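Local coordinates for protein Tae4 (Agrobacterium tumefaciens, PDB 6IJF) that is a type VI secretion amidase effector that probably cleaves an amide bond in the peptide stems of bacterial cell-wall peptidoglycan, at residues Ile33-Phe38 against Lys78-Asn83. Sequence-based numbering, arbitrary orientation.
Sequences IGWESF and KGIEVN
Trp35 meets Ile80 and Val82 through the far end of its six-membered ring, and the contact is entirely apolar. Trp35 CH2 lies 3.6 Å from Val82 CG2, and Trp35 CZ3 is almost as near to that methyl, which sits near the ring plane at the edge. Ile80 approaches the same corner obliquely: its CG2 is 3.8 Å from Trp35 CH2, with its CB a little farther off. Val82 CG1 is anti to the backbone N (chi1 166°), which leaves CG2 beside that N and facing the indole.

Within 33-38, Ile33 and Phe38 lie over opposite faces of the indole. Ile33 CD1 stands 3.5 Å above the plane, over the ring centre. Phe38 CE2 is 4.1 Å from the plane on the other face, offset toward the rim. Phe38 N also bonds back to Trp35 O at 2.9 Å, closing the turn that carries both aromatics.

Polar groups are satisfied separately. Trp35 NE1 donates to Arg69 O, which fixes one end of the indole while its benzo edge packs. Glu81 OE2 receives Asn83 N at 3.0 Å through its anti lone pair and forms a salt bridge with Arg86.

The contact thus joins the loop following the Schellman-terminated helix 26-33 to strand 79-80 and the lead-in to helix 84-92. Strand 79-80 pairs antiparallel with 68-69, whose His68 also meets the indole, and helix 48-58 touches Trp35 through Ile50 and Ile80 through Ser53 and Ile54.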
loop_
_atom_site.group_PDB
_atom_site.type_symbol
_atom_site.label_atom_id
_atom_site.label_comp_id
_atom_site.label_asym_id
_atom_site.label_seq_id
_atom_site.Cartn_x
_atom_site.Cartn_y
_atom_site.Cartn_z
ATOM N N ILE C 33 -23.882 18.713 -11.596
ATOM C CA ILE C 33 -24.495 19.799 -10.778
ATOM C C ILE C 33 -24.306 21.161 -11.455
ATOM O O ILE C 33 -24.799 22.159 -10.895
ATOM C CB ILE C 33 -23.966 19.797 -9.340
ATOM C CG1 ILE C 33 -22.465 20.077 -9.254
ATOM C CG2 ILE C 33 -24.350 18.498 -8.648
ATOM C CD1 ILE C 33 -21.976 20.282 -7.835
ATOM N N GLY C 34 -23.655 21.204 -12.613
ATOM C CA GLY C 34 -23.582 22.434 -13.424
ATOM C C GLY C 34 -22.428 23.319 -12.999
ATOM O O GLY C 34 -22.509 24.531 -13.215
ATOM N N TRP C 35 -21.358 22.740 -12.457
ATOM C CA TRP C 35 -20.172 23.503 -11.990
ATOM C C TRP C 35 -18.985 23.253 -12.910
ATOM O O TRP C 35 -17.844 23.260 -12.401
ATOM C CB TRP C 35 -19.807 23.103 -10.565
ATOM C CG TRP C 35 -20.793 23.480 -9.522
ATOM C CD1 TRP C 35 -22.101 23.843 -9.665
ATOM C CD2 TRP C 35 -20.522 23.488 -8.116
ATOM N NE1 TRP C 35 -22.659 24.081 -8.435
ATOM C CE2 TRP C 35 -21.713 23.867 -7.469
ATOM C CE3 TRP C 35 -19.387 23.211 -7.351
ATOM C CZ2 TRP C 35 -21.791 23.981 -6.083
ATOM C CZ3 TRP C 35 -19.467 23.332 -5.981
ATOM C CH2 TRP C 35 -20.654 23.708 -5.360
ATOM N N GLU C 36 -19.226 23.014 -14.198
ATOM C CA GLU C 36 -18.143 22.702 -15.174
ATOM C C GLU C 36 -17.031 23.752 -15.083
ATOM O O GLU C 36 -15.853 23.400 -15.216
ATOM C CB GLU C 36 -18.659 22.674 -16.621
ATOM C CG GLU C 36 -19.606 21.532 -16.915
ATOM C CD GLU C 36 -21.077 21.849 -16.701
ATOM O OE1 GLU C 36 -21.401 22.557 -15.734
ATOM O OE2 GLU C 36 -21.895 21.356 -17.506
ATOM N N SER C 37 -17.389 25.011 -14.861
ATOM C CA SER C 37 -16.440 26.152 -14.876
ATOM C C SER C 37 -15.494 26.104 -13.677
ATOM O O SER C 37 -14.491 26.811 -13.735
ATOM C CB SER C 37 -17.192 27.463 -14.942
ATOM O OG SER C 37 -17.805 27.754 -13.691
ATOM N N PHE C 38 -15.779 25.312 -12.626
ATOM C CA PHE C 38 -14.867 25.146 -11.460
ATOM C C PHE C 38 -13.907 23.956 -11.638
ATOM O O PHE C 38 -13.081 23.734 -10.713
ATOM C CB PHE C 38 -15.665 24.981 -10.165
ATOM C CG PHE C 38 -16.526 26.153 -9.777
ATOM C CD1 PHE C 38 -16.329 27.417 -10.321
ATOM C CD2 PHE C 38 -17.519 26.004 -8.821
ATOM C CE1 PHE C 38 -17.136 28.484 -9.957
ATOM C CE2 PHE C 38 -18.332 27.069 -8.450
ATOM C CZ PHE C 38 -18.130 28.308 -9.018
ATOM N N LYS C 78 -30.977 23.523 -4.972
ATOM C CA LYS C 78 -30.722 22.953 -3.618
ATOM C C LYS C 78 -29.308 23.330 -3.152
ATOM O O LYS C 78 -28.444 23.536 -4.005
ATOM C CB LYS C 78 -30.946 21.440 -3.618
ATOM C CG LYS C 78 -32.362 21.004 -3.933
ATOM C CD LYS C 78 -33.333 21.370 -2.814
ATOM C CE LYS C 78 -34.697 20.756 -3.031
ATOM N NZ LYS C 78 -35.665 21.276 -2.046
ATOM N N GLY C 79 -29.082 23.426 -1.838
ATOM C CA GLY C 79 -27.818 23.931 -1.255
ATOM C C GLY C 79 -26.714 22.873 -1.183
ATOM O O GLY C 79 -27.021 21.691 -0.925
ATOM N N ILE C 80 -25.476 23.286 -1.468
ATOM C CA ILE C 80 -24.214 22.496 -1.338
ATOM C C ILE C 80 -23.300 23.292 -0.402
ATOM O O ILE C 80 -23.005 24.460 -0.724
ATOM C CB ILE C 80 -23.492 22.296 -2.696
ATOM C CG1 ILE C 80 -24.259 21.455 -3.719
ATOM C CG2 ILE C 80 -22.085 21.754 -2.488
ATOM C CD1 ILE C 80 -24.807 20.168 -3.205
ATOM N N GLU C 81 -22.792 22.677 0.661
ATOM C CA GLU C 81 -21.690 23.285 1.459
ATOM C C GLU C 81 -20.368 22.740 0.939
ATOM O O GLU C 81 -20.190 21.492 0.930
ATOM C CB GLU C 81 -21.891 22.992 2.947
ATOM C CG GLU C 81 -20.837 23.613 3.848
ATOM C CD GLU C 81 -20.571 25.089 3.538
ATOM O OE1 GLU C 81 -21.453 25.919 3.800
ATOM O OE2 GLU C 81 -19.480 25.405 2.993
ATOM N N VAL C 82 -19.468 23.611 0.509
ATOM C CA VAL C 82 -18.182 23.177 -0.124
ATOM C C VAL C 82 -17.104 22.994 0.945
ATOM O O VAL C 82 -16.110 22.318 0.650
ATOM C CB VAL C 82 -17.738 24.158 -1.220
ATOM C CG1 VAL C 82 -16.299 23.963 -1.662
ATOM C CG2 VAL C 82 -18.689 24.093 -2.405
ATOM N N ASN C 83 -17.272 23.578 2.124
ATOM C CA ASN C 83 -16.207 23.679 3.166
ATOM C C ASN C 83 -16.478 22.566 4.168
ATOM O O ASN C 83 -17.601 22.525 4.760
ATOM C CB ASN C 83 -16.189 25.029 3.896
ATOM C CG ASN C 83 -15.082 25.140 4.929
ATOM O OD1 ASN C 83 -13.957 25.551 4.648
ATOM N ND2 ASN C 83 -15.431 24.837 6.147
#